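Local coordinates for protein rhodopsin (Todarodes pacificus, PDB 2Z73) that senses dim light for vision, using the isomerization of bound 11-cis retinal to activate G-protein signalling to phospholipase C, at residues Phe188-Arg193 with Ser275-Val280; Cys203-Gly208 with Val280-Gln285. One frame throughout, in Å; residues are numbered along the deposited sequence.

Interaction 1: residues Phe188-Arg193 with Ser275-Val280; sequences FDYISR and SPYAVV. With RET (retinal), chain D.
Tyr190 and Tyr277 cross at about a right angle. The hydroxyl of Tyr277 arrives at the rim of the Tyr190 ring, near its plane, with OH of Tyr277 3.2 Å from CE1 of Tyr190. No hydrogen bond joins the two tyrosines. Instead, both hydroxyls bond to Glu180, and that of Tyr277 also to Ser187, so phenol heads that would be costly to bury bare find partners in the extracellular loop. Tyr277 gets there because its CG lies anti to the backbone N (chi1 -179°), which carries the ring off the helix toward the loop.

Phe188, a ring with no polar atom to satisfy, suits a place against the chromophore. Its CD2 lies 3.6 Å from the methyl C19 of retinal and its CE2 3.7 Å from C9, CZ approaches the ring methyl C17, and CE2 also comes within 4.4 Å of CE1 of Tyr277. CD1 of Tyr190 lies over one face of the Phe188 ring, toward its rim. With an alanine in place of Phe188, C9 and C19 of retinal would probably lose their aromatic neighbour, and CD1 of Tyr190 the ring face it rests on. From the helix, CB of Ala278 meets ring carbon C2 of retinal at 3.7 Å.

Asp189 OD1 accepts from the backbone N of Ile191, an Asx turn, and from that of Ser192, completing an Asx motif, both from the same face of the carboxylate. This loop, between strand 186-188 and helix 195-224, lies against helix 246-286; Phe188 also touches Met204 of helix 195-224, and Tyr190 Trp23 of helix 21-24.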
ATOM      1  N   PHE A 188      16.866   4.381  -3.634  1.00 51.61           N
ATOM      2  CA  PHE A 188      17.914   4.741  -2.683  1.00 52.76           C
ATOM      3  C   PHE A 188      19.166   3.931  -2.980  1.00 52.83           C
ATOM      4  O   PHE A 188      19.134   2.981  -3.761  1.00 53.60           O
ATOM      5  CB  PHE A 188      17.445   4.513  -1.247  1.00 54.15           C
ATOM      6  CG  PHE A 188      17.067   3.090  -0.937  1.00 58.01           C
ATOM      7  CD1 PHE A 188      17.888   2.296  -0.137  1.00 59.14           C
ATOM      8  CD2 PHE A 188      15.885   2.551  -1.418  1.00 57.05           C
ATOM      9  CE1 PHE A 188      17.537   0.981   0.181  1.00 57.20           C
ATOM     10  CE2 PHE A 188      15.521   1.240  -1.107  1.00 57.95           C
ATOM     11  CZ  PHE A 188      16.353   0.454  -0.304  1.00 57.35           C
ATOM     12  N   ASP A 189      20.279   4.309  -2.367  1.00 55.69           N
ATOM     13  CA  ASP A 189      21.545   3.609  -2.580  1.00 55.95           C
ATOM     14  C   ASP A 189      21.726   2.455  -1.583  1.00 56.93           C
ATOM     15  O   ASP A 189      21.982   2.676  -0.396  1.00 56.77           O
ATOM     16  CB  ASP A 189      22.697   4.605  -2.456  1.00 53.69           C
ATOM     17  CG  ASP A 189      24.015   4.031  -2.905  1.00 55.30           C
ATOM     18  OD1 ASP A 189      24.045   2.859  -3.334  1.00 55.01           O
ATOM     19  OD2 ASP A 189      25.021   4.762  -2.829  1.00 57.25           O
ATOM     20  N   TYR A 190      21.579   1.227  -2.077  1.00 56.85           N
ATOM     21  CA  TYR A 190      21.725   0.033  -1.241  1.00 55.12           C
ATOM     22  C   TYR A 190      23.048  -0.660  -1.538  1.00 53.71           C
ATOM     23  O   TYR A 190      23.319  -1.750  -1.041  1.00 55.32           O
ATOM     24  CB  TYR A 190      20.559  -0.935  -1.479  1.00 53.99           C
ATOM     25  CG  TYR A 190      20.233  -1.176  -2.940  1.00 54.39           C
ATOM     26  CD1 TYR A 190      19.016  -0.758  -3.484  1.00 53.55           C
ATOM     27  CD2 TYR A 190      21.145  -1.806  -3.784  1.00 54.63           C
ATOM     28  CE1 TYR A 190      18.715  -0.960  -4.831  1.00 51.18           C
ATOM     29  CE2 TYR A 190      20.858  -2.011  -5.132  1.00 55.79           C
ATOM     30  CZ  TYR A 190      19.637  -1.583  -5.649  1.00 53.09           C
ATOM     31  OH  TYR A 190      19.355  -1.764  -6.985  1.00 51.65           O
ATOM     32  N   ILE A 191      23.871  -0.010  -2.349  1.00 51.22           N
ATOM     33  CA  ILE A 191      25.170  -0.556  -2.708  1.00 50.46           C
ATOM     34  C   ILE A 191      26.283   0.002  -1.803  1.00 53.19           C
ATOM     35  O   ILE A 191      26.992  -0.756  -1.142  1.00 52.72           O
ATOM     36  CB  ILE A 191      25.482  -0.252  -4.176  1.00 45.71           C
ATOM     37  CG1 ILE A 191      24.453  -0.957  -5.069  1.00 44.29           C
ATOM     38  CG2 ILE A 191      26.882  -0.689  -4.504  1.00 44.21           C
ATOM     39  CD1 ILE A 191      24.581  -0.614  -6.547  1.00 44.47           C
ATOM     40  N   SER A 192      26.428   1.323  -1.773  1.00 53.99           N
ATOM     41  CA  SER A 192      27.433   1.964  -0.932  1.00 55.79           C
ATOM     42  C   SER A 192      27.316   1.443   0.496  1.00 57.99           C
ATOM     43  O   SER A 192      26.218   1.365   1.042  1.00 58.24           O
ATOM     44  CB  SER A 192      27.239   3.479  -0.936  1.00 53.55           C
ATOM     45  OG  SER A 192      27.559   4.019  -2.205  1.00 55.36           O
ATOM     46  N   ARG A 193      28.452   1.104   1.102  1.00 60.17           N
ATOM     47  CA  ARG A 193      28.451   0.553   2.452  1.00 61.93           C
ATOM     48  C   ARG A 193      29.057   1.406   3.558  1.00 63.88           C
ATOM     49  O   ARG A 193      29.463   0.875   4.596  1.00 63.47           O
ATOM     50  CB  ARG A 193      29.124  -0.807   2.441  1.00 58.87           C
ATOM     51  CG  ARG A 193      28.504  -1.757   1.454  1.00 57.91           C
ATOM     52  CD  ARG A 193      29.006  -3.156   1.659  1.00 60.71           C
ATOM     53  NE  ARG A 193      28.334  -4.114   0.789  1.00 62.84           N
ATOM     54  CZ  ARG A 193      28.556  -5.419   0.826  1.00 60.67           C
ATOM     55  NH1 ARG A 193      27.909  -6.227   0.007  1.00 62.49           N
ATOM     56  NH2 ARG A 193      29.425  -5.913   1.692  1.00 61.16           N
ATOM     57  N   SER A 275       8.778  -7.331  -0.282  1.00 46.48           N
ATOM     58  CA  SER A 275       9.792  -8.180   0.332  1.00 43.67           C
ATOM     59  C   SER A 275      10.866  -8.703  -0.609  1.00 43.55           C
ATOM     60  O   SER A 275      12.031  -8.762  -0.234  1.00 44.12           O
ATOM     61  CB  SER A 275       9.129  -9.328   1.075  1.00 44.46           C
ATOM     62  OG  SER A 275       8.310  -8.813   2.115  1.00 43.22           O
ATOM     63  N   PRO A 276      10.499  -9.090  -1.838  1.00 43.30           N
ATOM     64  CA  PRO A 276      11.554  -9.584  -2.729  1.00 41.37           C
ATOM     65  C   PRO A 276      12.648  -8.523  -2.942  1.00 42.82           C
ATOM     66  O   PRO A 276      13.813  -8.742  -2.607  1.00 44.57           O
ATOM     67  CB  PRO A 276      10.794  -9.900  -4.014  1.00 40.70           C
ATOM     68  CG  PRO A 276       9.442 -10.300  -3.508  1.00 37.90           C
ATOM     69  CD  PRO A 276       9.168  -9.283  -2.437  1.00 39.92           C
ATOM     70  N   TYR A 277      12.250  -7.371  -3.490  1.00 43.69           N
ATOM     71  CA  TYR A 277      13.156  -6.259  -3.765  1.00 40.59           C
ATOM     72  C   TYR A 277      13.928  -5.907  -2.512  1.00 39.48           C
ATOM     73  O   TYR A 277      15.141  -5.690  -2.555  1.00 40.60           O
ATOM     74  CB  TYR A 277      12.369  -5.035  -4.260  1.00 39.95           C
ATOM     75  CG  TYR A 277      13.210  -3.818  -4.601  1.00 37.17           C
ATOM     76  CD1 TYR A 277      13.248  -2.704  -3.756  1.00 32.71           C
ATOM     77  CD2 TYR A 277      13.990  -3.796  -5.758  1.00 37.72           C
ATOM     78  CE1 TYR A 277      14.045  -1.599  -4.054  1.00 32.86           C
ATOM     79  CE2 TYR A 277      14.795  -2.699  -6.074  1.00 36.49           C
ATOM     80  CZ  TYR A 277      14.818  -1.604  -5.222  1.00 38.60           C
ATOM     81  OH  TYR A 277      15.607  -0.518  -5.560  1.00 34.90           O
ATOM     82  N   ALA A 278      13.228  -5.854  -1.390  1.00 37.69           N
ATOM     83  CA  ALA A 278      13.873  -5.528  -0.127  1.00 41.15           C
ATOM     84  C   ALA A 278      15.055  -6.465   0.086  1.00 43.71           C
ATOM     85  O   ALA A 278      16.162  -6.025   0.400  1.00 47.06           O
ATOM     86  CB  ALA A 278      12.885  -5.667   1.016  1.00 37.53           C
ATOM     87  N   VAL A 279      14.808  -7.758  -0.108  1.00 46.04           N
ATOM     88  CA  VAL A 279      15.829  -8.773   0.071  1.00 46.11           C
ATOM     89  C   VAL A 279      17.019  -8.522  -0.850  1.00 49.86           C
ATOM     90  O   VAL A 279      18.159  -8.457  -0.388  1.00 50.48           O
ATOM     91  CB  VAL A 279      15.239 -10.194  -0.164  1.00 46.56           C
ATOM     92  CG1 VAL A 279      16.344 -11.225  -0.321  1.00 47.51           C
ATOM     93  CG2 VAL A 279      14.365 -10.585   1.027  1.00 43.07           C
ATOM     94  N   VAL A 280      16.761  -8.371  -2.146  1.00 50.87           N
ATOM     95  CA  VAL A 280      17.838  -8.125  -3.090  1.00 51.97           C
ATOM     96  C   VAL A 280      18.652  -6.914  -2.677  1.00 54.80           C
ATOM     97  O   VAL A 280      19.854  -6.849  -2.927  1.00 54.77           O
ATOM     98  CB  VAL A 280      17.319  -7.861  -4.500  1.00 52.48           C
ATOM     99  CG1 VAL A 280      18.495  -7.556  -5.440  1.00 49.72           C
ATOM    100  CG2 VAL A 280      16.526  -9.063  -4.988  1.00 54.39           C
TER
HETATM  101  C1  RET D1000      12.204  -1.192   1.862  1.00 54.64           C
HETATM  102  C2  RET D1000      11.529  -2.503   2.355  1.00 56.03           C
HETATM  103  C3  RET D1000      10.144  -2.781   1.795  1.00 59.21           C
HETATM  104  C4  RET D1000       9.191  -1.583   1.944  1.00 58.46           C
HETATM  105  C5  RET D1000       9.819  -0.264   1.492  1.00 58.59           C
HETATM  106  C6  RET D1000      11.176  -0.064   1.443  1.00 57.36           C
HETATM  107  C7  RET D1000      11.790   1.248   0.977  1.00 56.24           C
HETATM  108  C8  RET D1000      11.791   1.703  -0.352  1.00 54.05           C
HETATM  109  C9  RET D1000      12.263   2.952  -0.965  1.00 52.16           C
HETATM  110  C10 RET D1000      12.052   2.998  -2.287  1.00 49.84           C
HETATM  111  C11 RET D1000      12.294   4.044  -3.257  1.00 47.63           C
HETATM  112  C12 RET D1000      12.051   4.016  -4.602  1.00 49.35           C
HETATM  113  C13 RET D1000      11.602   2.954  -5.585  1.00 46.46           C
HETATM  114  C14 RET D1000      11.363   3.288  -6.889  1.00 41.26           C
HETATM  115  C15 RET D1000      10.943   2.316  -7.906  1.00 39.18           C
HETATM  116  C16 RET D1000      13.149  -0.678   2.948  1.00 52.61           C
HETATM  117  C17 RET D1000      13.123  -1.618   0.670  1.00 51.45           C
HETATM  118  C18 RET D1000       8.738   0.719   1.126  1.00 58.95           C
HETATM  119  C19 RET D1000      12.875   4.049  -0.117  1.00 49.13           C
HETATM  120  C20 RET D1000      11.442   1.519  -5.035  1.00 45.59           C

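Interaction 2: residues Cys203-Gly208 with Val280-Gln285. With RET (retinal), chain D.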
ATOM      1  N   CYS A 203      17.669   2.179   9.041  1.00 58.07           N
ATOM      2  CA  CYS A 203      16.548   2.971   9.522  1.00 57.53           C
ATOM      3  C   CYS A 203      15.316   2.753   8.645  1.00 54.93           C
ATOM      4  O   CYS A 203      14.193   2.626   9.152  1.00 51.70           O
ATOM      5  CB  CYS A 203      16.913   4.453   9.529  1.00 60.84           C
ATOM      6  SG  CYS A 203      17.807   4.989  10.987  1.00 66.96           S
ATOM      7  N   MET A 204      15.532   2.723   7.331  1.00 52.04           N
ATOM      8  CA  MET A 204      14.443   2.521   6.394  1.00 50.82           C
ATOM      9  C   MET A 204      13.767   1.192   6.663  1.00 52.04           C
ATOM     10  O   MET A 204      12.552   1.131   6.877  1.00 54.13           O
ATOM     11  CB  MET A 204      14.947   2.556   4.950  1.00 52.47           C
ATOM     12  CG  MET A 204      15.038   3.956   4.358  1.00 53.64           C
ATOM     13  SD  MET A 204      15.511   3.946   2.638  1.00 52.17           S
ATOM     14  CE  MET A 204      15.450   5.686   2.270  1.00 53.85           C
ATOM     15  N   PHE A 205      14.562   0.127   6.658  1.00 51.84           N
ATOM     16  CA  PHE A 205      14.057  -1.214   6.898  1.00 50.50           C
ATOM     17  C   PHE A 205      13.394  -1.401   8.256  1.00 53.41           C
ATOM     18  O   PHE A 205      12.311  -1.966   8.357  1.00 54.79           O
ATOM     19  CB  PHE A 205      15.200  -2.211   6.756  1.00 48.60           C
ATOM     20  CG  PHE A 205      15.430  -2.667   5.348  1.00 46.45           C
ATOM     21  CD1 PHE A 205      14.762  -3.775   4.850  1.00 46.98           C
ATOM     22  CD2 PHE A 205      16.290  -1.982   4.515  1.00 43.37           C
ATOM     23  CE1 PHE A 205      14.948  -4.193   3.541  1.00 45.63           C
ATOM     24  CE2 PHE A 205      16.480  -2.392   3.209  1.00 45.29           C
ATOM     25  CZ  PHE A 205      15.805  -3.504   2.721  1.00 42.50           C
ATOM     26  N   ILE A 206      14.043  -0.927   9.308  1.00 56.31           N
ATOM     27  CA  ILE A 206      13.498  -1.089  10.650  1.00 57.31           C
ATOM     28  C   ILE A 206      12.376  -0.103  10.979  1.00 57.08           C
ATOM     29  O   ILE A 206      11.286  -0.514  11.375  1.00 56.51           O
ATOM     30  CB  ILE A 206      14.637  -1.001  11.691  1.00 58.23           C
ATOM     31  CG1 ILE A 206      15.665  -2.091  11.386  1.00 59.75           C
ATOM     32  CG2 ILE A 206      14.095  -1.209  13.088  1.00 56.86           C
ATOM     33  CD1 ILE A 206      17.009  -1.892  12.045  1.00 61.38           C
ATOM     34  N   LEU A 207      12.626   1.191  10.804  1.00 57.45           N
ATOM     35  CA  LEU A 207      11.598   2.185  11.108  1.00 60.66           C
ATOM     36  C   LEU A 207      10.499   2.268  10.051  1.00 60.52           C
ATOM     37  O   LEU A 207       9.315   2.292  10.370  1.00 59.47           O
ATOM     38  CB  LEU A 207      12.222   3.568  11.298  1.00 62.26           C
ATOM     39  CG  LEU A 207      13.062   3.792  12.559  1.00 62.71           C
ATOM     40  CD1 LEU A 207      12.275   3.336  13.784  1.00 59.34           C
ATOM     41  CD2 LEU A 207      14.372   3.032  12.450  1.00 61.79           C
ATOM     42  N   GLY A 208      10.894   2.309   8.788  1.00 62.39           N
ATOM     43  CA  GLY A 208       9.917   2.405   7.726  1.00 63.95           C
ATOM     44  C   GLY A 208       9.144   1.138   7.430  1.00 65.37           C
ATOM     45  O   GLY A 208       7.937   1.187   7.199  1.00 67.15           O
ATOM     46  N   VAL A 280      16.761  -8.371  -2.146  1.00 50.87           N
ATOM     47  CA  VAL A 280      17.838  -8.125  -3.090  1.00 51.97           C
ATOM     48  C   VAL A 280      18.652  -6.914  -2.677  1.00 54.80           C
ATOM     49  O   VAL A 280      19.854  -6.849  -2.927  1.00 54.77           O
ATOM     50  CB  VAL A 280      17.319  -7.861  -4.500  1.00 52.48           C
ATOM     51  CG1 VAL A 280      18.495  -7.556  -5.440  1.00 49.72           C
ATOM     52  CG2 VAL A 280      16.526  -9.063  -4.988  1.00 54.39           C
ATOM     53  N   ALA A 281      17.995  -5.944  -2.054  1.00 57.34           N
ATOM     54  CA  ALA A 281      18.691  -4.742  -1.619  1.00 58.88           C
ATOM     55  C   ALA A 281      19.660  -5.120  -0.512  1.00 59.05           C
ATOM     56  O   ALA A 281      20.841  -4.769  -0.551  1.00 58.95           O
ATOM     57  CB  ALA A 281      17.693  -3.710  -1.114  1.00 60.67           C
ATOM     58  N   LEU A 282      19.150  -5.848   0.474  1.00 59.58           N
ATOM     59  CA  LEU A 282      19.961  -6.276   1.605  1.00 58.32           C
ATOM     60  C   LEU A 282      21.181  -7.075   1.192  1.00 58.18           C
ATOM     61  O   LEU A 282      22.244  -6.929   1.786  1.00 59.24           O
ATOM     62  CB  LEU A 282      19.107  -7.081   2.585  1.00 54.59           C
ATOM     63  CG  LEU A 282      18.215  -6.180   3.435  1.00 52.81           C
ATOM     64  CD1 LEU A 282      17.333  -7.020   4.339  1.00 49.90           C
ATOM     65  CD2 LEU A 282      19.083  -5.227   4.248  1.00 47.48           C
ATOM     66  N   LEU A 283      21.032  -7.920   0.177  1.00 58.38           N
ATOM     67  CA  LEU A 283      22.158  -8.712  -0.303  1.00 58.25           C
ATOM     68  C   LEU A 283      23.228  -7.765  -0.822  1.00 59.63           C
ATOM     69  O   LEU A 283      24.413  -7.946  -0.566  1.00 60.87           O
ATOM     70  CB  LEU A 283      21.721  -9.650  -1.438  1.00 57.42           C
ATOM     71  CG  LEU A 283      21.118 -11.010  -1.084  1.00 57.97           C
ATOM     72  CD1 LEU A 283      20.009 -10.870  -0.040  1.00 57.70           C
ATOM     73  CD2 LEU A 283      20.583 -11.643  -2.352  1.00 57.55           C
ATOM     74  N   ALA A 284      22.794  -6.740  -1.545  1.00 61.03           N
ATOM     75  CA  ALA A 284      23.714  -5.768  -2.113  1.00 60.44           C
ATOM     76  C   ALA A 284      24.429  -4.966  -1.035  1.00 60.65           C
ATOM     77  O   ALA A 284      25.551  -4.504  -1.237  1.00 60.68           O
ATOM     78  CB  ALA A 284      22.962  -4.833  -3.052  1.00 58.67           C
ATOM     79  N   GLN A 285      23.790  -4.805   0.115  1.00 60.25           N
ATOM     80  CA  GLN A 285      24.383  -4.026   1.193  1.00 60.27           C
ATOM     81  C   GLN A 285      25.097  -4.876   2.238  1.00 61.44           C
ATOM     82  O   GLN A 285      25.938  -4.366   2.995  1.00 60.87           O
ATOM     83  CB  GLN A 285      23.294  -3.187   1.872  1.00 58.85           C
ATOM     84  CG  GLN A 285      23.737  -2.420   3.113  1.00 57.59           C
ATOM     85  CD  GLN A 285      24.689  -1.285   2.798  1.00 56.24           C
ATOM     86  OE1 GLN A 285      25.155  -0.587   3.696  1.00 54.63           O
ATOM     87  NE2 GLN A 285      24.977  -1.091   1.520  1.00 55.28           N
TER
HETATM   88  C1  RET D1000      12.204  -1.192   1.862  1.00 54.64           C
HETATM   89  C2  RET D1000      11.529  -2.503   2.355  1.00 56.03           C
HETATM   90  C3  RET D1000      10.144  -2.781   1.795  1.00 59.21           C
HETATM   91  C4  RET D1000       9.191  -1.583   1.944  1.00 58.46           C
HETATM   92  C5  RET D1000       9.819  -0.264   1.492  1.00 58.59           C
HETATM   93  C6  RET D1000      11.176  -0.064   1.443  1.00 57.36           C
HETATM   94  C7  RET D1000      11.790   1.248   0.977  1.00 56.24           C
HETATM   95  C8  RET D1000      11.791   1.703  -0.352  1.00 54.05           C
HETATM   96  C9  RET D1000      12.263   2.952  -0.965  1.00 52.16           C
HETATM   97  C10 RET D1000      12.052   2.998  -2.287  1.00 49.84           C
HETATM   98  C11 RET D1000      12.294   4.044  -3.257  1.00 47.63           C
HETATM   99  C12 RET D1000      12.051   4.016  -4.602  1.00 49.35           C
HETATM  100  C13 RET D1000      11.602   2.954  -5.585  1.00 46.46           C
HETATM  101  C14 RET D1000      11.363   3.288  -6.889  1.00 41.26           C
HETATM  102  C15 RET D1000      10.943   2.316  -7.906  1.00 39.18           C
HETATM  103  C16 RET D1000      13.149  -0.678   2.948  1.00 52.61           C
HETATM  104  C17 RET D1000      13.123  -1.618   0.670  1.00 51.45           C
HETATM  105  C18 RET D1000       8.738   0.719   1.126  1.00 58.95           C
HETATM  106  C19 RET D1000      12.875   4.049  -0.117  1.00 49.13           C
HETATM  107  C20 RET D1000      11.442   1.519  -5.035  1.00 45.59           C
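Phe205 reaches across from helix 195-224 to Ala281 and Leu282 of helix 246-286, its CB directed toward the second helix. From CB the side chain leads to CG, which is 3.9 Å from the retinal methyl C16. Along one edge CD1 is near C16 and, more distantly, CD1 of Leu282; CE1 then comes closer to Leu282, 3.8 Å from its CG. Along the other edge CD2 is 3.7 Å from C16, and CE2 lies between C16 and CD2 of Leu282. The tip, CZ, meets CG of Leu282 at 3.7 Å, methyl C17 of retinal, and CB of Ala281 at the ring edge.

C16 sits over the centre of one face, and CD2 of Leu282 makes a CH-pi contact with the opposite face. A flat phenyl suits a place between a methyl and a leucine. In Leu282, CG anti to the carbonyl carbon (chi1 -77°) turns the branch toward the ring, while the small side chain of Ala281 is consistent with the ring edge coming so near its helix. Met204, one residue earlier, brings SD to 3.8 Å from C19 of retinal. Such packing between transmembrane helices 5 and 6 forms part of the retinal pocket of an opsin.

How the interactions relate
Both contacts lie in the interior, share Val280 and helix 246-286, and touch retinal; all three touching residues of interaction 1 are buried, whereas Leu282 in interaction 2 is partly exposed. Interaction 1 sets an extracellular loop on that helix and mixes aromatic packing with phenol hydroxyls satisfied by loop residues. The two transmembrane segments of interaction 2 meet through hydrocarbon, without a hydrogen bond between them. Phe188 lies mainly along the polyene and Phe205 against the ring methyls, though Ala278 and Met204 cross that division. With centres about 6 Å apart, the contacts are also tied by Gln285, whose NE2 probably donates to the backbone O of Ser192 (2.8 Å) and of Tyr190.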